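Local coordinates for protein pectinesterase A (Erwinia chrysanthemi, PDB 2NTP) that removes methyl esters from the galacturonate units of pectin, probably as the first step in maceration and soft-rotting of plant tissue, at residues 142-156 against 162-176. Numbering follows the deposited sequence.
Sequences AYFKDVSLVGYQDTL and RSFFSDCRISGTVDF. With ADA (alpha-D-galactopyranuronic acid), chain C; ADA (alpha-D-galactopyranuronic acid), chain B.
Strands 142-145 and 162-166 run parallel with axes 4.8 Å apart, from Ala142 beside Ser163 to Lys145 beside Ser166; past the corners at Asp146 and Asp167, strands 147-150 and 169-172 pair the same way. These are successive coils of a right-handed parallel beta-helix, the fold of pectinesterases. In register, Phe144 pairs with Phe165, Tyr143 with Phe164 and Leu149 with Ile170. Inside the coil, the rings of Phe144 and Phe165 lie nearly parallel (9°) but slid apart, with Phe144 CD1 3.4 Å from Phe165 CE2. Both have CG anti to the carbonyl carbon, which sends the two rings the same way. Leu156 CD2 covers the opposite face of Phe165 in a CH-pi contact and also touches Ile170 CD1. Leu149 CD1 packs alongside Ile170 CG1. On the outer face, Tyr143 and Phe164 form a second slid pair. Next to them Lys145 NZ makes a salt bridge with Asp167 OD2 (2.9 Å), coming from above the carboxylate plane; the other oxygen, OD1, is hydrogen-bonded to Asn187. One water joins Tyr143 OH, Lys145 NZ and Ser166 OG. Farther on, Thr155 OG1 donates to Ser171 O at 2.8 Å.

The bends that follow strands 147-150 and 169-172 carry the active site. Gln153, the transition-state stabilizer, extends its chain so that NE2 donates to O6A of one galacturonate (2.8 Å, 167°) and to O3 of another. The proton donor Asp154 brings OD1 2.6 Å from the same O6A. The nucleophile Asp175 brings OD2 2.6 Å from O6B of that sugar. Arg243 pairs with Asp175 OD1, and Thr128 holds Gln153 OE1.

Strands 99-101 and 103-107 flank 142-150, while 182-186 and 189-192 continue the sheets beyond 162-172. Phe185 stacks on Phe165, Leu133 packs inside, and Cys168 is disulfide-bonded to Cys188.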
loop_
_atom_site.group_PDB
_atom_site.type_symbol
_atom_site.label_atom_id
_atom_site.label_comp_id
_atom_site.label_asym_id
_atom_site.label_seq_id
_atom_site.Cartn_x
_atom_site.Cartn_y
_atom_site.Cartn_z
ATOM N N ALA A 142 0.641 0.869 13.128
ATOM C CA ALA A 142 1.002 -0.370 12.443
ATOM C C ALA A 142 2.407 -0.247 11.864
ATOM O O ALA A 142 2.693 0.688 11.117
ATOM C CB ALA A 142 -0.005 -0.685 11.339
ATOM N N TYR A 143 3.267 -1.204 12.195
ATOM C CA TYR A 143 4.691 -1.117 11.868
ATOM C C TYR A 143 5.113 -2.294 11.003
ATOM O O TYR A 143 4.900 -3.449 11.368
ATOM C CB TYR A 143 5.489 -1.083 13.177
ATOM C CG TYR A 143 7.005 -0.969 13.092
ATOM C CD1 TYR A 143 7.655 -0.451 11.961
ATOM C CD2 TYR A 143 7.788 -1.348 14.182
ATOM C CE1 TYR A 143 9.060 -0.349 11.919
ATOM C CE2 TYR A 143 9.171 -1.238 14.153
ATOM C CZ TYR A 143 9.802 -0.743 13.025
ATOM O OH TYR A 143 11.177 -0.641 13.027
ATOM N N PHE A 144 5.713 -1.991 9.855
ATOM C CA PHE A 144 6.159 -3.024 8.926
ATOM C C PHE A 144 7.639 -2.842 8.642
ATOM O O PHE A 144 8.034 -1.854 8.028
ATOM C CB PHE A 144 5.327 -2.965 7.639
ATOM C CG PHE A 144 3.853 -3.079 7.885
ATOM C CD1 PHE A 144 3.104 -1.950 8.217
ATOM C CD2 PHE A 144 3.224 -4.321 7.831
ATOM C CE1 PHE A 144 1.732 -2.052 8.476
ATOM C CE2 PHE A 144 1.859 -4.434 8.087
ATOM C CZ PHE A 144 1.114 -3.294 8.413
ATOM N N LYS A 145 8.455 -3.781 9.117
ATOM C CA LYS A 145 9.910 -3.697 8.952
ATOM C C LYS A 145 10.439 -4.884 8.158
ATOM O O LYS A 145 10.125 -6.030 8.479
ATOM C CB LYS A 145 10.624 -3.622 10.306
ATOM C CG LYS A 145 12.137 -3.422 10.166
ATOM C CD LYS A 145 12.810 -2.999 11.451
ATOM C CE LYS A 145 14.278 -2.665 11.209
ATOM N NZ LYS A 145 14.476 -1.351 10.514
ATOM N N ASP A 146 11.249 -4.600 7.137
ATOM C CA ASP A 146 11.785 -5.640 6.254
ATOM C C ASP A 146 10.632 -6.486 5.700
ATOM O O ASP A 146 10.621 -7.720 5.785
ATOM C CB ASP A 146 12.827 -6.485 6.997
ATOM C CG ASP A 146 13.524 -7.496 6.100
ATOM O OD1 ASP A 146 13.790 -7.194 4.916
ATOM O OD2 ASP A 146 13.814 -8.604 6.604
ATOM N N VAL A 147 9.644 -5.797 5.143
ATOM C CA VAL A 147 8.464 -6.446 4.578
ATOM C C VAL A 147 8.405 -6.142 3.083
ATOM O O VAL A 147 8.788 -5.056 2.651
ATOM C CB VAL A 147 7.164 -5.970 5.287
ATOM C CG1 VAL A 147 5.915 -6.399 4.526
ATOM C CG2 VAL A 147 7.110 -6.507 6.722
ATOM N N SER A 148 7.953 -7.121 2.308
ATOM C CA SER A 148 7.736 -6.947 0.878
ATOM C C SER A 148 6.255 -7.051 0.584
ATOM O O SER A 148 5.622 -8.014 0.998
ATOM C CB SER A 148 8.499 -8.016 0.094
ATOM O OG SER A 148 8.187 -7.959 -1.293
ATOM N N LEU A 149 5.714 -6.055 -0.120
ATOM C CA LEU A 149 4.304 -6.040 -0.504
ATOM C C LEU A 149 4.192 -6.141 -2.016
ATOM O O LEU A 149 4.766 -5.321 -2.743
ATOM C CB LEU A 149 3.622 -4.758 -0.019
ATOM C CG LEU A 149 3.733 -4.409 1.466
ATOM C CD1 LEU A 149 2.971 -3.115 1.753
ATOM C CD2 LEU A 149 3.225 -5.549 2.340
ATOM N N VAL A 150 3.460 -7.148 -2.482
ATOM C CA VAL A 150 3.400 -7.461 -3.911
ATOM C C VAL A 150 1.995 -7.331 -4.482
ATOM O O VAL A 150 1.043 -7.908 -3.956
ATOM C CB VAL A 150 3.930 -8.889 -4.191
ATOM C CG1 VAL A 150 3.750 -9.249 -5.653
ATOM C CG2 VAL A 150 5.409 -9.008 -3.773
ATOM N N GLY A 151 1.880 -6.576 -5.569
ATOM C CA GLY A 151 0.628 -6.507 -6.316
ATOM C C GLY A 151 0.825 -5.729 -7.597
ATOM O O GLY A 151 1.965 -5.467 -8.014
ATOM N N TYR A 152 -0.288 -5.380 -8.230
ATOM C CA TYR A 152 -0.273 -4.520 -9.402
ATOM C C TYR A 152 -1.097 -3.273 -9.070
ATOM O O TYR A 152 -0.555 -2.286 -8.570
ATOM C CB TYR A 152 -0.797 -5.267 -10.641
ATOM C CG TYR A 152 0.098 -6.402 -11.115
ATOM C CD1 TYR A 152 1.126 -6.169 -12.033
ATOM C CD2 TYR A 152 -0.084 -7.705 -10.651
ATOM C CE1 TYR A 152 1.955 -7.208 -12.471
ATOM C CE2 TYR A 152 0.740 -8.753 -11.088
ATOM C CZ TYR A 152 1.747 -8.498 -12.001
ATOM O OH TYR A 152 2.561 -9.531 -12.441
ATOM N N GLN A 153 -2.400 -3.322 -9.315
ATOM C CA GLN A 153 -3.266 -2.194 -8.981
ATOM C C GLN A 153 -3.644 -2.215 -7.503
ATOM O O GLN A 153 -4.142 -3.230 -7.000
ATOM C CB GLN A 153 -4.518 -2.210 -9.858
ATOM C CG GLN A 153 -5.414 -0.971 -9.694
ATOM C CD GLN A 153 -6.470 -0.866 -10.782
ATOM O OE1 GLN A 153 -6.541 -1.703 -11.676
ATOM N NE2 GLN A 153 -7.289 0.177 -10.714
ATOM N N ASP A 154 -3.407 -1.094 -6.815
ATOM C CA ASP A 154 -3.866 -0.912 -5.425
ATOM C C ASP A 154 -3.176 -1.840 -4.400
ATOM O O ASP A 154 -3.792 -2.307 -3.437
ATOM C CB ASP A 154 -5.407 -1.058 -5.337
ATOM C CG ASP A 154 -6.154 0.175 -5.838
ATOM O OD1 ASP A 154 -5.547 1.014 -6.536
ATOM O OD2 ASP A 154 -7.359 0.310 -5.532
ATOM N N THR A 155 -1.884 -2.086 -4.590
ATOM C CA THR A 155 -1.142 -2.995 -3.700
ATOM C C THR A 155 -1.300 -2.692 -2.200
ATOM O O THR A 155 -1.602 -3.591 -1.417
ATOM C CB THR A 155 0.353 -3.006 -4.069
ATOM O OG1 THR A 155 0.480 -3.339 -5.458
ATOM C CG2 THR A 155 1.128 -4.027 -3.209
ATOM N N LEU A 156 -1.090 -1.431 -1.825
ATOM C CA LEU A 156 -1.120 -1.006 -0.422
ATOM C C LEU A 156 -2.184 0.059 -0.171
ATOM O O LEU A 156 -2.109 1.164 -0.719
ATOM C CB LEU A 156 0.251 -0.485 0.014
ATOM C CG LEU A 156 0.318 0.087 1.438
ATOM C CD1 LEU A 156 -0.106 -0.952 2.493
ATOM C CD2 LEU A 156 1.723 0.623 1.732
ATOM N N ARG A 162 -1.847 5.984 11.819
ATOM C CA ARG A 162 -0.439 6.039 11.437
ATOM C C ARG A 162 0.128 4.660 11.153
ATOM O O ARG A 162 -0.103 3.711 11.897
ATOM C CB ARG A 162 0.394 6.716 12.529
ATOM C CG ARG A 162 -0.218 7.997 13.056
ATOM C CD ARG A 162 -0.796 7.772 14.449
ATOM N NE ARG A 162 0.109 8.311 15.440
ATOM C CZ ARG A 162 0.003 8.163 16.758
ATOM N NH1 ARG A 162 -0.976 7.451 17.313
ATOM N NH2 ARG A 162 0.912 8.737 17.523
ATOM N N SER A 163 0.871 4.561 10.058
ATOM C CA SER A 163 1.603 3.345 9.736
ATOM C C SER A 163 3.030 3.724 9.369
ATOM O O SER A 163 3.277 4.818 8.862
ATOM C CB SER A 163 0.943 2.612 8.574
ATOM O OG SER A 163 0.800 3.492 7.481
ATOM N N PHE A 164 3.960 2.815 9.629
ATOM C CA PHE A 164 5.370 3.063 9.330
ATOM C C PHE A 164 5.941 1.850 8.619
ATOM O O PHE A 164 5.781 0.718 9.083
ATOM C CB PHE A 164 6.143 3.370 10.622
ATOM C CG PHE A 164 7.623 3.610 10.418
ATOM C CD1 PHE A 164 8.079 4.566 9.514
ATOM C CD2 PHE A 164 8.557 2.892 11.158
ATOM C CE1 PHE A 164 9.451 4.790 9.331
ATOM C CE2 PHE A 164 9.931 3.112 10.992
ATOM C CZ PHE A 164 10.376 4.060 10.076
ATOM N N PHE A 165 6.569 2.101 7.473
ATOM C CA PHE A 165 7.168 1.066 6.640
ATOM C C PHE A 165 8.656 1.342 6.535
ATOM O O PHE A 165 9.066 2.430 6.134
ATOM C CB PHE A 165 6.525 1.065 5.252
ATOM C CG PHE A 165 5.055 0.756 5.273
ATOM C CD1 PHE A 165 4.123 1.753 5.574
ATOM C CD2 PHE A 165 4.601 -0.529 4.992
ATOM C CE1 PHE A 165 2.763 1.469 5.605
ATOM C CE2 PHE A 165 3.239 -0.824 5.012
ATOM C CZ PHE A 165 2.319 0.176 5.325
ATOM N N SER A 166 9.454 0.348 6.904
ATOM C CA SER A 166 10.896 0.526 7.028
ATOM C C SER A 166 11.625 -0.634 6.365
ATOM O O SER A 166 11.258 -1.792 6.572
ATOM C CB SER A 166 11.264 0.606 8.512
ATOM O OG SER A 166 12.667 0.599 8.717
ATOM N N ASP A 167 12.657 -0.319 5.577
ATOM C CA ASP A 167 13.479 -1.331 4.899
ATOM C C ASP A 167 12.591 -2.266 4.087
ATOM O O ASP A 167 12.719 -3.494 4.149
ATOM C CB ASP A 167 14.341 -2.124 5.901
ATOM C CG ASP A 167 15.182 -1.229 6.803
ATOM O OD1 ASP A 167 15.462 -0.064 6.441
ATOM O OD2 ASP A 167 15.570 -1.703 7.892
ATOM N N CYS A 168 11.694 -1.664 3.317
ATOM C CA CYS A 168 10.615 -2.402 2.701
ATOM C C CYS A 168 10.724 -2.441 1.179
ATOM O O CYS A 168 11.477 -1.673 0.579
ATOM C CB CYS A 168 9.270 -1.832 3.167
ATOM S SG CYS A 168 8.642 -0.375 2.294
ATOM N N ARG A 169 10.000 -3.377 0.570
ATOM C CA ARG A 169 9.811 -3.387 -0.878
ATOM C C ARG A 169 8.320 -3.331 -1.145
ATOM O O ARG A 169 7.549 -4.063 -0.527
ATOM C CB ARG A 169 10.424 -4.642 -1.518
ATOM C CG ARG A 169 10.464 -4.621 -3.061
ATOM C CD ARG A 169 10.804 -6.011 -3.605
ATOM N NE ARG A 169 10.989 -6.070 -5.063
ATOM C CZ ARG A 169 10.045 -6.399 -5.947
ATOM N NH1 ARG A 169 8.803 -6.676 -5.551
ATOM N NH2 ARG A 169 10.340 -6.430 -7.245
ATOM N N ILE A 170 7.909 -2.434 -2.037
ATOM C CA ILE A 170 6.506 -2.358 -2.456
ATOM C C ILE A 170 6.467 -2.250 -3.974
ATOM O O ILE A 170 7.094 -1.365 -4.547
ATOM C CB ILE A 170 5.756 -1.156 -1.816
ATOM C CG1 ILE A 170 5.880 -1.187 -0.282
ATOM C CG2 ILE A 170 4.283 -1.158 -2.252
ATOM C CD1 ILE A 170 5.343 0.053 0.442
ATOM N N SER A 171 5.742 -3.163 -4.615
ATOM C CA SER A 171 5.635 -3.181 -6.068
ATOM C C SER A 171 4.195 -2.983 -6.508
ATOM O O SER A 171 3.257 -3.324 -5.778
ATOM C CB SER A 171 6.169 -4.500 -6.637
ATOM O OG SER A 171 5.277 -5.567 -6.392
ATOM N N GLY A 172 4.030 -2.442 -7.712
ATOM C CA GLY A 172 2.704 -2.249 -8.279
ATOM C C GLY A 172 2.688 -1.403 -9.535
ATOM O O GLY A 172 3.734 -1.050 -10.091
ATOM N N THR A 173 1.479 -1.068 -9.967
ATOM C CA THR A 173 1.274 -0.303 -11.192
ATOM C C THR A 173 0.447 0.954 -10.908
ATOM O O THR A 173 1.002 2.043 -10.704
ATOM C CB THR A 173 0.594 -1.177 -12.267
ATOM O OG1 THR A 173 -0.563 -1.800 -11.702
ATOM C CG2 THR A 173 1.548 -2.273 -12.752
ATOM N N VAL A 174 -0.871 0.794 -10.857
ATOM C CA VAL A 174 -1.783 1.927 -10.691
ATOM C C VAL A 174 -2.135 2.140 -9.223
ATOM O O VAL A 174 -2.701 1.252 -8.582
ATOM C CB VAL A 174 -3.084 1.718 -11.519
ATOM C CG1 VAL A 174 -4.173 2.725 -11.115
ATOM C CG2 VAL A 174 -2.790 1.804 -13.016
ATOM N N ASP A 175 -1.796 3.323 -8.702
ATOM C CA ASP A 175 -2.191 3.738 -7.355
ATOM C C ASP A 175 -1.750 2.719 -6.306
ATOM O O ASP A 175 -2.544 2.333 -5.442
ATOM C CB ASP A 175 -3.720 3.958 -7.278
ATOM C CG ASP A 175 -4.225 5.024 -8.251
ATOM O OD1 ASP A 175 -3.405 5.700 -8.894
ATOM O OD2 ASP A 175 -5.463 5.189 -8.372
ATOM N N PHE A 176 -0.495 2.267 -6.382
ATOM C CA PHE A 176 -0.103 1.114 -5.564
ATOM C C PHE A 176 0.171 1.419 -4.088
ATOM O O PHE A 176 0.325 0.501 -3.281
ATOM C CB PHE A 176 0.918 0.172 -6.243
ATOM C CG PHE A 176 2.317 0.730 -6.415
ATOM C CD1 PHE A 176 3.257 0.638 -5.385
ATOM C CD2 PHE A 176 2.722 1.260 -7.644
ATOM C CE1 PHE A 176 4.572 1.106 -5.557
ATOM C CE2 PHE A 176 4.038 1.722 -7.834
ATOM C CZ PHE A 176 4.960 1.651 -6.787
HETATM C C1 ADA C . -9.966 2.877 -11.036
HETATM C C2 ADA C . -11.148 3.693 -10.522
HETATM C C3 ADA C . -10.644 4.840 -9.642
HETATM C C4 ADA C . -9.729 4.296 -8.541
HETATM C C5 ADA C . -8.576 3.523 -9.184
HETATM C C6 ADA C . -7.610 2.936 -8.186
HETATM O O2 ADA C . -11.891 4.196 -11.639
HETATM O O3 ADA C . -11.758 5.548 -9.081
HETATM O O4 ADA C . -10.471 3.394 -7.711
HETATM O O5 ADA C . -9.134 2.448 -9.955
HETATM O O6B ADA C . -7.185 3.618 -7.220
HETATM O O6A ADA C . -7.256 1.756 -8.385
HETATM C C1 ADA B . -6.560 3.828 -14.391
HETATM C C2 ADA B . -6.972 2.470 -13.821
HETATM C C3 ADA B . -8.481 2.268 -13.938
HETATM C C4 ADA B . -9.254 3.486 -13.422
HETATM C C5 ADA B . -8.722 4.787 -14.022
HETATM C C6 ADA B . -9.425 5.965 -13.405
HETATM O O2 ADA B . -6.306 1.436 -14.547
HETATM O O3 ADA B . -8.876 1.090 -13.222
HETATM O O4 ADA B . -9.154 3.584 -11.996
HETATM O O5 ADA B . -7.314 4.875 -13.770
HETATM O O6B ADA B . -8.740 6.939 -13.031
HETATM O O6A ADA B . -10.671 5.930 -13.283
HETATM O O HOH W 1 12.905 0.793 11.434
HETATM O O HOH W 2 7.515 -6.071 -3.172
#